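PDB 5YU3: lysine cyclodeaminase from Streptomyces pristinaespiralis, which catalyses the NAD-dependent cyclisation of L-lysine to L-pipecolic acid with loss of ammonia, and also recognises L-ornithine and L-2,4-diaminobutyric acid. Local coordinates for residues P217-T222 with L245-R250; G239-P244 with E266-S271; E249-T254 with L296-S301. One frame throughout, in Å; residues are numbered along the deposited sequence.

Contact 1 of 3, residues P217-T222 with L245-R250; sequences PVLPDT and LGLLER. With NAD (nicotinamide-adenine-dinucleotide), chain F.
At the outer side of the NAD-binding, Rossmann-type domain, the loop 217-222 is tied to helix 245-250 by a salt bridge between D221 and R250. NH2 of R250 gives its proton to OD1 of D221 over 3.0 Å, on the syn side of the carboxylate, and OD1 lies at the edge of the guanidinium, in its plane. The two planes are 22° apart, the donor standing 19° out of that of the carboxylate. R250 gets there by bending its chain about CG-CD (chi3 -71°), which swings the guanidinium back along the helix until the carbonyl O of G246 stands over the centre of one face. The other oxygen of D221 works through water. One water donates to OD2 and accepts from NH1 of R250, doubling the bridge; a second donates to OD2 at 2.8 Å and accepts from N of G246, an amide of the first helical turn. An aspartate is apt here, since its charge would probably be favoured by the amino end of a helix. Glycine suits position 246 because a CB would come 2.6 Å from OD2, a clash. Deeper in, CD2 of L219 meets CD1 of L247 at 4.0 Å, the two side chains crossing at about a right angle. Both leucines also rest on I230 of the central sheet, and L219 reaches A199 of helix 195-201 as well. At the far end of the loop, CG1 of V218 lies 3.6 Å from N6A of NAD, a small branched side chain beside the adenine amino group. A loop leaving strand 204-207 to border the adenine while its outer end is pinned to a neighbouring helix fits the dinucleotide-binding domain of the ornithine cyclodeaminase/mu-crystallin family.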
loop_
_atom_site.group_PDB
_atom_site.type_symbol
_atom_site.label_atom_id
_atom_site.label_comp_id
_atom_site.label_asym_id
_atom_site.label_seq_id
_atom_site.Cartn_x
_atom_site.Cartn_y
_atom_site.Cartn_z
ATOM N N PRO A 217 -13.324 -26.388 -12.164
ATOM C CA PRO A 217 -12.852 -26.701 -10.713
ATOM C C PRO A 217 -11.527 -27.523 -10.809
ATOM O O PRO A 217 -11.238 -28.167 -11.855
ATOM C CB PRO A 217 -13.816 -27.361 -10.193
ATOM C CG PRO A 217 -14.478 -28.173 -11.417
ATOM C CD PRO A 217 -14.436 -27.368 -12.443
ATOM N N VAL A 218 -10.726 -27.468 -9.738
ATOM C CA VAL A 218 -9.522 -28.291 -9.652
ATOM C C VAL A 218 -9.792 -29.596 -8.933
ATOM O O VAL A 218 -8.942 -30.499 -8.956
ATOM C CB VAL A 218 -8.380 -27.546 -8.927
ATOM C CG1 VAL A 218 -8.144 -26.179 -9.568
ATOM C CG2 VAL A 218 -8.686 -27.414 -7.429
ATOM N N LEU A 219 -10.929 -29.702 -8.248
ATOM C CA LEU A 219 -11.431 -30.903 -7.627
ATOM C C LEU A 219 -12.750 -31.236 -8.308
ATOM O O LEU A 219 -13.594 -30.341 -8.463
ATOM C CB LEU A 219 -11.651 -30.683 -6.119
ATOM C CG LEU A 219 -12.039 -31.864 -5.227
ATOM C CD1 LEU A 219 -10.829 -32.769 -4.964
ATOM C CD2 LEU A 219 -12.616 -31.343 -3.913
ATOM N N PRO A 220 -12.955 -32.468 -8.765
ATOM C CA PRO A 220 -14.166 -32.783 -9.530
ATOM C C PRO A 220 -15.390 -32.946 -8.648
ATOM O O PRO A 220 -15.304 -33.330 -7.478
ATOM C CB PRO A 220 -13.806 -34.096 -10.227
ATOM C CG PRO A 220 -12.670 -34.690 -9.257
ATOM C CD PRO A 220 -12.046 -33.673 -8.723
ATOM N N ASP A 221 -16.549 -32.644 -9.239
ATOM C CA ASP A 221 -17.845 -32.805 -8.578
ATOM C C ASP A 221 -18.199 -34.283 -8.607
ATOM O O ASP A 221 -18.856 -34.774 -9.526
ATOM C CB ASP A 221 -18.916 -31.967 -9.268
ATOM C CG ASP A 221 -20.265 -32.031 -8.559
ATOM O OD1 ASP A 221 -20.363 -32.639 -7.466
ATOM O OD2 ASP A 221 -21.230 -31.464 -9.108
ATOM N N THR A 222 -17.743 -35.008 -7.594
ATOM C CA THR A 222 -17.998 -36.438 -7.517
ATOM C C THR A 222 -18.123 -36.827 -6.046
ATOM O O THR A 222 -18.252 -35.968 -5.164
ATOM C CB THR A 222 -16.904 -37.215 -8.259
ATOM O OG1 THR A 222 -16.985 -38.602 -7.911
ATOM C CG2 THR A 222 -15.516 -36.674 -7.899
ATOM N N LEU A 245 -19.364 -25.949 -8.193
ATOM C CA LEU A 245 -20.538 -25.306 -7.609
ATOM C C LEU A 245 -21.405 -26.306 -6.854
ATOM O O LEU A 245 -21.886 -26.017 -5.749
ATOM C CB LEU A 245 -21.360 -24.617 -8.706
ATOM C CG LEU A 245 -22.663 -23.972 -8.228
ATOM C CD1 LEU A 245 -22.387 -22.867 -7.202
ATOM C CD2 LEU A 245 -23.480 -23.444 -9.414
ATOM N N GLY A 246 -21.605 -27.492 -7.428
ATOM C CA GLY A 246 -22.474 -28.473 -6.791
ATOM C C GLY A 246 -22.001 -28.851 -5.404
ATOM O O GLY A 246 -22.799 -28.953 -4.469
ATOM N N LEU A 247 -20.688 -29.039 -5.247
ATOM C CA LEU A 247 -20.107 -29.292 -3.935
ATOM C C LEU A 247 -20.329 -28.109 -2.992
ATOM O O LEU A 247 -20.752 -28.282 -1.844
ATOM C CB LEU A 247 -18.613 -29.587 -4.104
ATOM C CG LEU A 247 -17.814 -30.285 -3.015
ATOM C CD1 LEU A 247 -16.580 -30.942 -3.630
ATOM C CD2 LEU A 247 -17.401 -29.282 -1.944
ATOM N N LEU A 248 -20.034 -26.899 -3.462
ATOM C CA LEU A 248 -20.194 -25.703 -2.636
ATOM C C LEU A 248 -21.627 -25.560 -2.132
ATOM O O LEU A 248 -21.859 -25.206 -0.967
ATOM C CB LEU A 248 -19.801 -24.478 -3.457
ATOM C CG LEU A 248 -18.877 -23.366 -2.972
ATOM C CD1 LEU A 248 -17.699 -23.878 -2.161
ATOM C CD2 LEU A 248 -18.398 -22.622 -4.218
ATOM N N GLU A 249 -22.603 -25.828 -3.000
ATOM C CA GLU A 249 -24.002 -25.675 -2.624
ATOM C C GLU A 249 -24.430 -26.688 -1.573
ATOM O O GLU A 249 -25.386 -26.427 -0.838
ATOM C CB GLU A 249 -24.886 -25.780 -3.870
ATOM C CG GLU A 249 -24.729 -24.591 -4.809
ATOM C CD GLU A 249 -25.541 -24.729 -6.092
ATOM O OE1 GLU A 249 -25.759 -25.873 -6.554
ATOM O OE2 GLU A 249 -25.951 -23.686 -6.645
ATOM N N ARG A 250 -23.740 -27.823 -1.471
ATOM C CA ARG A 250 -24.044 -28.795 -0.430
ATOM C C ARG A 250 -23.253 -28.575 0.851
ATOM O O ARG A 250 -23.490 -29.283 1.834
ATOM C CB ARG A 250 -23.772 -30.217 -0.935
ATOM C CG ARG A 250 -24.732 -30.698 -2.003
ATOM C CD ARG A 250 -24.516 -32.181 -2.289
ATOM N NE ARG A 250 -23.262 -32.440 -3.001
ATOM C CZ ARG A 250 -23.112 -32.306 -4.318
ATOM N NH1 ARG A 250 -24.135 -31.914 -5.067
ATOM N NH2 ARG A 250 -21.942 -32.567 -4.894
HETATM P PA NAD F . 2.665 -21.884 -6.415
HETATM O O1A NAD F . 2.894 -21.357 -7.797
HETATM O O2A NAD F . 3.847 -22.163 -5.507
HETATM O O5B NAD F . 1.877 -23.282 -6.537
HETATM C C5B NAD F . 0.646 -23.347 -7.266
HETATM C C4B NAD F . 0.574 -24.745 -7.864
HETATM O O4B NAD F . -0.711 -24.938 -8.458
HETATM C C3B NAD F . 1.595 -24.934 -8.990
HETATM O O3B NAD F . 2.486 -26.026 -8.674
HETATM C C2B NAD F . 0.741 -25.248 -10.208
HETATM O O2B NAD F . 1.320 -26.206 -11.090
HETATM C C1B NAD F . -0.512 -25.804 -9.569
HETATM N N9A NAD F . -1.738 -25.794 -10.396
HETATM C C8A NAD F . -2.141 -24.867 -11.296
HETATM N N7A NAD F . -3.354 -25.222 -11.830
HETATM C C5A NAD F . -3.719 -26.389 -11.249
HETATM C C6A NAD F . -4.855 -27.327 -11.333
HETATM N N6A NAD F . -5.897 -27.084 -12.164
HETATM N N1A NAD F . -4.831 -28.416 -10.533
HETATM C C2A NAD F . -3.819 -28.697 -9.691
HETATM N N3A NAD F . -2.745 -27.899 -9.572
HETATM C C4A NAD F . -2.651 -26.757 -10.307
HETATM O O3 NAD F . 1.656 -20.849 -5.674
HETATM P PN NAD F . 1.236 -20.838 -4.130
HETATM O O1N NAD F . 1.164 -22.266 -3.640
HETATM O O2N NAD F . 2.112 -19.830 -3.416
HETATM O O5D NAD F . -0.242 -20.196 -4.187
HETATM C C5D NAD F . -1.348 -20.977 -4.642
HETATM C C4D NAD F . -2.626 -20.151 -4.502
HETATM O O4D NAD F . -2.808 -19.762 -3.141
HETATM C C3D NAD F . -2.560 -18.859 -5.298
HETATM O O3D NAD F . -3.871 -18.581 -5.838
HETATM C C2D NAD F . -2.251 -17.818 -4.245
HETATM O O2D NAD F . -2.614 -16.488 -4.644
HETATM C C1D NAD F . -3.080 -18.359 -3.099
HETATM N N1N NAD F . -2.739 -17.834 -1.782
HETATM C C2N NAD F . -3.729 -17.700 -0.890
HETATM C C3N NAD F . -3.484 -17.203 0.382
HETATM C C7N NAD F . -4.620 -17.092 1.344
HETATM O O7N NAD F . -4.490 -16.456 2.370
HETATM N N7N NAD F . -5.759 -17.747 1.062
HETATM C C4N NAD F . -2.178 -16.872 0.757
HETATM C C5N NAD F . -1.167 -17.052 -0.185
HETATM C C6N NAD F . -1.466 -17.546 -1.455
HETATM O O HOH W 1 -20.786 -28.846 -9.908
HETATM O O HOH W 2 -23.928 -31.527 -8.140
#

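Contact 2 of 3, residues G239-P244 with E266-S271; sequences GKTELP and ECQQLS
E266 reaches across to two successive backbone amides, its carboxylate brought round by a bend at CB-CG (chi2 -56°). N of E242 meets the syn lone pair of OE2 at 2.6 Å, whereas N of L243 approaches OE1 at 3.0 Å from well above the carboxylate plane. A glutamate is thus long enough to serve both N-H groups, and the CB and CG of L243, crossing it at about a right angle, pack against its end. Q269 comes in from the direction opposite to T241: its NE2 gives a nearly straight bond (170°) to O of L243, with that oxygen in the amide plane, and a weak one to OE1 of E266. Q268 uses both ends of its amide, OE1 accepting from N of G239 in the carbonyl plane and NE2 donating to O of K240 from above that carbonyl's plane. These links bind the loop after strand 229-232 of the Rossmann-type sheet to the 3-10 turn 266-269, close to the sodium and the cofactor; K240, salt-bridged to D236, makes a weak bond to NAD. Between the glutamine ends sits T241, its CB 3.7 Å from NE2 of Q269 and its CG2 3.8 Å from NE2 of Q268. E242 OE1, bonded to T207, stands 4.5 Å from E266 OE2; one water is near both, with too few protons for every acceptor in reach.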
loop_
_atom_site.group_PDB
_atom_site.type_symbol
_atom_site.label_atom_id
_atom_site.label_comp_id
_atom_site.label_asym_id
_atom_site.label_seq_id
_atom_site.Cartn_x
_atom_site.Cartn_y
_atom_site.Cartn_z
ATOM N N GLY A 239 -12.818 -14.065 -10.659
ATOM C CA GLY A 239 -13.156 -15.087 -11.629
ATOM C C GLY A 239 -12.374 -16.379 -11.478
ATOM O O GLY A 239 -12.656 -17.346 -12.196
ATOM N N LYS A 240 -11.394 -16.412 -10.582
ATOM C CA LYS A 240 -10.646 -17.626 -10.278
ATOM C C LYS A 240 -11.350 -18.343 -9.140
ATOM O O LYS A 240 -11.559 -17.759 -8.072
ATOM C CB LYS A 240 -9.201 -17.300 -9.890
ATOM C CG LYS A 240 -8.363 -18.526 -9.500
ATOM C CD LYS A 240 -7.938 -18.490 -8.033
ATOM C CE LYS A 240 -6.958 -19.634 -7.711
ATOM N NZ LYS A 240 -5.691 -19.530 -8.516
ATOM N N THR A 241 -11.743 -19.594 -9.381
ATOM C CA THR A 241 -12.294 -20.455 -8.348
ATOM C C THR A 241 -11.673 -21.836 -8.488
ATOM O O THR A 241 -11.084 -22.176 -9.521
ATOM C CB THR A 241 -13.821 -20.574 -8.451
ATOM O OG1 THR A 241 -14.158 -21.054 -9.758
ATOM C CG2 THR A 241 -14.502 -19.221 -8.208
ATOM N N GLU A 242 -11.827 -22.641 -7.437
ATOM C CA GLU A 242 -11.244 -23.974 -7.416
ATOM C C GLU A 242 -12.250 -25.089 -7.199
ATOM O O GLU A 242 -11.963 -26.230 -7.577
ATOM C CB GLU A 242 -10.171 -24.068 -6.317
ATOM C CG GLU A 242 -8.980 -23.157 -6.590
ATOM C CD GLU A 242 -7.911 -23.245 -5.518
ATOM O OE1 GLU A 242 -8.254 -23.274 -4.316
ATOM O OE2 GLU A 242 -6.721 -23.277 -5.896
ATOM N N LEU A 243 -13.412 -24.806 -6.599
ATOM C CA LEU A 243 -14.291 -25.905 -6.232
ATOM C C LEU A 243 -15.513 -25.964 -7.149
ATOM O O LEU A 243 -15.928 -24.951 -7.726
ATOM C CB LEU A 243 -14.777 -25.790 -4.782
ATOM C CG LEU A 243 -13.716 -25.807 -3.680
ATOM C CD1 LEU A 243 -14.373 -25.761 -2.298
ATOM C CD2 LEU A 243 -12.857 -27.057 -3.817
ATOM N N PRO A 244 -16.117 -27.134 -7.296
ATOM C CA PRO A 244 -17.314 -27.232 -8.138
ATOM C C PRO A 244 -18.529 -26.659 -7.428
ATOM O O PRO A 244 -18.706 -26.831 -6.220
ATOM C CB PRO A 244 -17.448 -28.736 -8.382
ATOM C CG PRO A 244 -16.545 -29.405 -7.236
ATOM C CD PRO A 244 -15.721 -28.491 -6.776
ATOM N N GLU A 266 -14.143 -18.636 -3.117
ATOM C CA GLU A 266 -15.155 -19.549 -3.648
ATOM C C GLU A 266 -16.543 -18.938 -3.551
ATOM O O GLU A 266 -17.435 -19.290 -4.336
ATOM C CB GLU A 266 -15.139 -20.882 -2.898
ATOM C CG GLU A 266 -13.898 -21.730 -3.111
ATOM C CD GLU A 266 -13.653 -22.017 -4.573
ATOM O OE1 GLU A 266 -14.620 -22.356 -5.274
ATOM O OE2 GLU A 266 -12.500 -21.878 -5.034
ATOM N N CYS A 267 -16.751 -18.030 -2.592
ATOM C CA CYS A 267 -18.067 -17.427 -2.412
ATOM C C CYS A 267 -18.473 -16.547 -3.587
ATOM O O CYS A 267 -19.640 -16.130 -3.657
ATOM C CB CYS A 267 -18.092 -16.642 -1.096
ATOM S SG CYS A 267 -18.159 -17.728 0.355
ATOM N N GLN A 268 -17.556 -16.276 -4.524
ATOM C CA GLN A 268 -17.962 -15.702 -5.802
ATOM C C GLN A 268 -19.084 -16.498 -6.440
ATOM O O GLN A 268 -19.900 -15.936 -7.176
ATOM C CB GLN A 268 -16.804 -15.683 -6.791
ATOM C CG GLN A 268 -15.728 -14.709 -6.491
ATOM C CD GLN A 268 -14.586 -14.924 -7.434
ATOM O OE1 GLN A 268 -14.594 -14.411 -8.555
ATOM N NE2 GLN A 268 -13.611 -15.730 -7.009
ATOM N N GLN A 269 -19.120 -17.809 -6.197
ATOM C CA GLN A 269 -20.104 -18.684 -6.822
ATOM C C GLN A 269 -21.423 -18.728 -6.069
ATOM O O GLN A 269 -22.384 -19.313 -6.580
ATOM C CB GLN A 269 -19.564 -20.118 -6.928
ATOM C CG GLN A 269 -18.194 -20.244 -7.572
ATOM C CD GLN A 269 -17.880 -21.673 -7.969
ATOM O OE1 GLN A 269 -18.534 -22.241 -8.846
ATOM N NE2 GLN A 269 -16.876 -22.265 -7.324
ATOM N N LEU A 270 -21.492 -18.149 -4.878
ATOM C CA LEU A 270 -22.616 -18.355 -3.980
ATOM C C LEU A 270 -23.425 -17.079 -3.817
ATOM O O LEU A 270 -22.888 -15.969 -3.866
ATOM C CB LEU A 270 -22.144 -18.815 -2.601
ATOM C CG LEU A 270 -21.498 -20.194 -2.518
ATOM C CD1 LEU A 270 -21.092 -20.476 -1.096
ATOM C CD2 LEU A 270 -22.462 -21.259 -3.047
ATOM N N SER A 271 -24.728 -17.253 -3.618
ATOM C CA SER A 271 -25.553 -16.140 -3.184
ATOM C C SER A 271 -25.137 -15.737 -1.779
ATOM O O SER A 271 -24.848 -16.589 -0.935
ATOM C CB SER A 271 -27.031 -16.516 -3.210
ATOM O OG SER A 271 -27.805 -15.436 -2.728
HETATM O O HOH W 3 -10.296 -21.487 -3.628
#

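Contact 3 of 3, residues E249-T254 with L296-S301; sequences ERAFVT and LSVFDS. With NA (sodium ion), chain E; NAD (nicotinamide-adenine-dinucleotide), chain F.
The F299 ring turns an edge to T254, with CD1 3.5 Å from T254 O, while CA of S301 lies over one face, toward the rim. The F252 ring has S297 CB at its edge. Strands 252-254 and 297-300 run parallel, the axes of these short strands approaching to 4.6 Å at 19°. N of F252 bonds O of L296, whose second partner is a water shared with R250 O; F252 O takes N of V298, N of T254 takes V298 O, and T254 O takes N of D300. On the other face, A251 CB touches L296 CG and V298 CG2, each 3.7 Å away and in directions about at right angles, an approach that suits a methyl. An alanine in place of L296 removes CG and both methyls, and would probably leave a gap against CB of A251 and of R250. D300, its CG swung opposite the backbone N (chi1 -167°), brings OD1 to 2.8 Å from the sodium, while OD2 takes N of C267; the carbonyl O atoms of S301, A232 and G234 complete the site. S301 OG accepts a bond from N7N of NAD. Ligand-binding groups just past the carboxyl ends of parallel strands are a hallmark of the Rossmann-type fold.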
loop_
_atom_site.group_PDB
_atom_site.type_symbol
_atom_site.label_atom_id
_atom_site.label_comp_id
_atom_site.label_asym_id
_atom_site.label_seq_id
_atom_site.Cartn_x
_atom_site.Cartn_y
_atom_site.Cartn_z
ATOM N N GLU A 249 -22.603 -25.828 -3.000
ATOM C CA GLU A 249 -24.002 -25.675 -2.624
ATOM C C GLU A 249 -24.430 -26.688 -1.573
ATOM O O GLU A 249 -25.386 -26.427 -0.838
ATOM C CB GLU A 249 -24.886 -25.780 -3.870
ATOM C CG GLU A 249 -24.729 -24.591 -4.809
ATOM C CD GLU A 249 -25.541 -24.729 -6.092
ATOM O OE1 GLU A 249 -25.759 -25.873 -6.554
ATOM O OE2 GLU A 249 -25.951 -23.686 -6.645
ATOM N N ARG A 250 -23.740 -27.823 -1.471
ATOM C CA ARG A 250 -24.044 -28.795 -0.430
ATOM C C ARG A 250 -23.253 -28.575 0.851
ATOM O O ARG A 250 -23.490 -29.283 1.834
ATOM C CB ARG A 250 -23.772 -30.217 -0.935
ATOM C CG ARG A 250 -24.732 -30.698 -2.003
ATOM C CD ARG A 250 -24.516 -32.181 -2.289
ATOM N NE ARG A 250 -23.262 -32.440 -3.001
ATOM C CZ ARG A 250 -23.112 -32.306 -4.318
ATOM N NH1 ARG A 250 -24.135 -31.914 -5.067
ATOM N NH2 ARG A 250 -21.942 -32.567 -4.894
ATOM N N ALA A 251 -22.319 -27.628 0.866
ATOM C CA ALA A 251 -21.392 -27.478 1.977
ATOM C C ALA A 251 -21.859 -26.424 2.968
ATOM O O ALA A 251 -22.595 -25.492 2.618
ATOM C CB ALA A 251 -19.993 -27.091 1.480
ATOM N N PHE A 252 -21.402 -26.580 4.214
ATOM C CA PHE A 252 -21.371 -25.493 5.185
ATOM C C PHE A 252 -20.136 -24.647 4.894
ATOM O O PHE A 252 -19.015 -25.149 5.005
ATOM C CB PHE A 252 -21.323 -26.066 6.603
ATOM C CG PHE A 252 -21.127 -25.028 7.693
ATOM C CD1 PHE A 252 -22.200 -24.273 8.151
ATOM C CD2 PHE A 252 -19.885 -24.841 8.282
ATOM C CE1 PHE A 252 -22.032 -23.338 9.158
ATOM C CE2 PHE A 252 -19.705 -23.896 9.300
ATOM C CZ PHE A 252 -20.782 -23.151 9.737
ATOM N N VAL A 253 -20.329 -23.383 4.513
ATOM C CA VAL A 253 -19.243 -22.538 4.010
ATOM C C VAL A 253 -18.977 -21.402 4.992
ATOM O O VAL A 253 -19.845 -20.547 5.212
ATOM C CB VAL A 253 -19.568 -21.980 2.620
ATOM C CG1 VAL A 253 -18.429 -21.112 2.133
ATOM C CG2 VAL A 253 -19.842 -23.112 1.644
ATOM N N THR A 254 -17.777 -21.379 5.574
ATOM C CA THR A 254 -17.338 -20.268 6.415
ATOM C C THR A 254 -16.204 -19.540 5.703
ATOM O O THR A 254 -15.256 -20.174 5.228
ATOM C CB THR A 254 -16.889 -20.741 7.803
ATOM O OG1 THR A 254 -16.493 -19.607 8.593
ATOM C CG2 THR A 254 -15.720 -21.734 7.724
ATOM N N LEU A 296 -20.277 -32.062 5.132
ATOM C CA LEU A 296 -19.372 -31.367 4.224
ATOM C C LEU A 296 -19.213 -29.908 4.637
ATOM O O LEU A 296 -20.201 -29.194 4.832
ATOM C CB LEU A 296 -19.900 -31.448 2.785
ATOM C CG LEU A 296 -19.105 -30.653 1.746
ATOM C CD1 LEU A 296 -17.689 -31.202 1.628
ATOM C CD2 LEU A 296 -19.821 -30.688 0.378
ATOM N N SER A 297 -17.962 -29.468 4.784
ATOM C CA SER A 297 -17.661 -28.090 5.148
ATOM C C SER A 297 -16.567 -27.535 4.241
ATOM O O SER A 297 -15.707 -28.266 3.741
ATOM C CB SER A 297 -17.235 -27.968 6.639
ATOM O OG SER A 297 -16.184 -28.881 6.959
ATOM N N VAL A 298 -16.616 -26.223 4.025
ATOM C CA VAL A 298 -15.613 -25.520 3.235
ATOM C C VAL A 298 -15.205 -24.275 4.004
ATOM O O VAL A 298 -16.067 -23.493 4.418
ATOM C CB VAL A 298 -16.132 -25.122 1.844
ATOM C CG1 VAL A 298 -15.128 -24.187 1.157
ATOM C CG2 VAL A 298 -16.398 -26.359 1.000
ATOM N N PHE A 299 -13.899 -24.099 4.192
ATOM C CA PHE A 299 -13.327 -22.848 4.687
ATOM C C PHE A 299 -12.840 -22.095 3.460
ATOM O O PHE A 299 -11.901 -22.538 2.785
ATOM C CB PHE A 299 -12.190 -23.111 5.679
ATOM C CG PHE A 299 -11.319 -21.896 5.979
ATOM C CD1 PHE A 299 -11.886 -20.650 6.229
ATOM C CD2 PHE A 299 -9.934 -22.022 6.035
ATOM C CE1 PHE A 299 -11.088 -19.531 6.518
ATOM C CE2 PHE A 299 -9.122 -20.921 6.336
ATOM C CZ PHE A 299 -9.702 -19.663 6.573
ATOM N N ASP A 300 -13.514 -20.990 3.147
ATOM C CA ASP A 300 -13.170 -20.144 2.008
ATOM C C ASP A 300 -12.125 -19.134 2.465
ATOM O O ASP A 300 -12.454 -18.133 3.106
ATOM C CB ASP A 300 -14.414 -19.445 1.466
ATOM C CG ASP A 300 -14.175 -18.803 0.117
ATOM O OD1 ASP A 300 -13.123 -19.082 -0.503
ATOM O OD2 ASP A 300 -15.056 -18.038 -0.346
ATOM N N SER A 301 -10.861 -19.407 2.134
ATOM C CA SER A 301 -9.720 -18.628 2.602
ATOM C C SER A 301 -9.279 -17.677 1.497
ATOM O O SER A 301 -9.020 -18.104 0.361
ATOM C CB SER A 301 -8.567 -19.550 3.013
ATOM O OG SER A 301 -7.452 -18.811 3.500
HETATM NA NA NA E . -10.535 -19.226 -1.579
HETATM P PA NAD F . 2.665 -21.884 -6.415
HETATM O O1A NAD F . 2.894 -21.357 -7.797
HETATM O O2A NAD F . 3.847 -22.163 -5.507
HETATM O O5B NAD F . 1.877 -23.282 -6.537
HETATM C C5B NAD F . 0.646 -23.347 -7.266
HETATM C C4B NAD F . 0.574 -24.745 -7.864
HETATM O O4B NAD F . -0.711 -24.938 -8.458
HETATM C C3B NAD F . 1.595 -24.934 -8.990
HETATM O O3B NAD F . 2.486 -26.026 -8.674
HETATM C C2B NAD F . 0.741 -25.248 -10.208
HETATM O O2B NAD F . 1.320 -26.206 -11.090
HETATM C C1B NAD F . -0.512 -25.804 -9.569
HETATM N N9A NAD F . -1.738 -25.794 -10.396
HETATM C C8A NAD F . -2.141 -24.867 -11.296
HETATM N N7A NAD F . -3.354 -25.222 -11.830
HETATM C C5A NAD F . -3.719 -26.389 -11.249
HETATM C C6A NAD F . -4.855 -27.327 -11.333
HETATM N N6A NAD F . -5.897 -27.084 -12.164
HETATM N N1A NAD F . -4.831 -28.416 -10.533
HETATM C C2A NAD F . -3.819 -28.697 -9.691
HETATM N N3A NAD F . -2.745 -27.899 -9.572
HETATM C C4A NAD F . -2.651 -26.757 -10.307
HETATM O O3 NAD F . 1.656 -20.849 -5.674
HETATM P PN NAD F . 1.236 -20.838 -4.130
HETATM O O1N NAD F . 1.164 -22.266 -3.640
HETATM O O2N NAD F . 2.112 -19.830 -3.416
HETATM O O5D NAD F . -0.242 -20.196 -4.187
HETATM C C5D NAD F . -1.348 -20.977 -4.642
HETATM C C4D NAD F . -2.626 -20.151 -4.502
HETATM O O4D NAD F . -2.808 -19.762 -3.141
HETATM C C3D NAD F . -2.560 -18.859 -5.298
HETATM O O3D NAD F . -3.871 -18.581 -5.838
HETATM C C2D NAD F . -2.251 -17.818 -4.245
HETATM O O2D NAD F . -2.614 -16.488 -4.644
HETATM C C1D NAD F . -3.080 -18.359 -3.099
HETATM N N1N NAD F . -2.739 -17.834 -1.782
HETATM C C2N NAD F . -3.729 -17.700 -0.890
HETATM C C3N NAD F . -3.484 -17.203 0.382
HETATM C C7N NAD F . -4.620 -17.092 1.344
HETATM O O7N NAD F . -4.490 -16.456 2.370
HETATM N N7N NAD F . -5.759 -17.747 1.062
HETATM C C4N NAD F . -2.178 -16.872 0.757
HETATM C C5N NAD F . -1.167 -17.052 -0.185
HETATM C C6N NAD F . -1.466 -17.546 -1.455
HETATM O O HOH W 4 -22.844 -29.755 4.456
#

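Contacts 1, 2 and 3 lie side by side, their centres 10 to 11 Å apart, and together follow the length of NAD: V218 of contact 1 at the adenine, K240 of contact 2 at a ribose and S301 of contact 3 at the nicotinamide. Contacts 1 and 2 probably share a backbone bond, V218 N to E242 O at 2.8 Å. D300 joins contacts 2 and 3, OD1 meeting E266 N and OD2 meeting C267 N at 2.8 Å, so the sodium ligand probably also helps to orient the 3-10 turn. Helix 245-250 serves contacts 1 and 3, with L247 O 3.4 Å from L296 CD2. The bound proline lies about 11 Å from the F299 side chain.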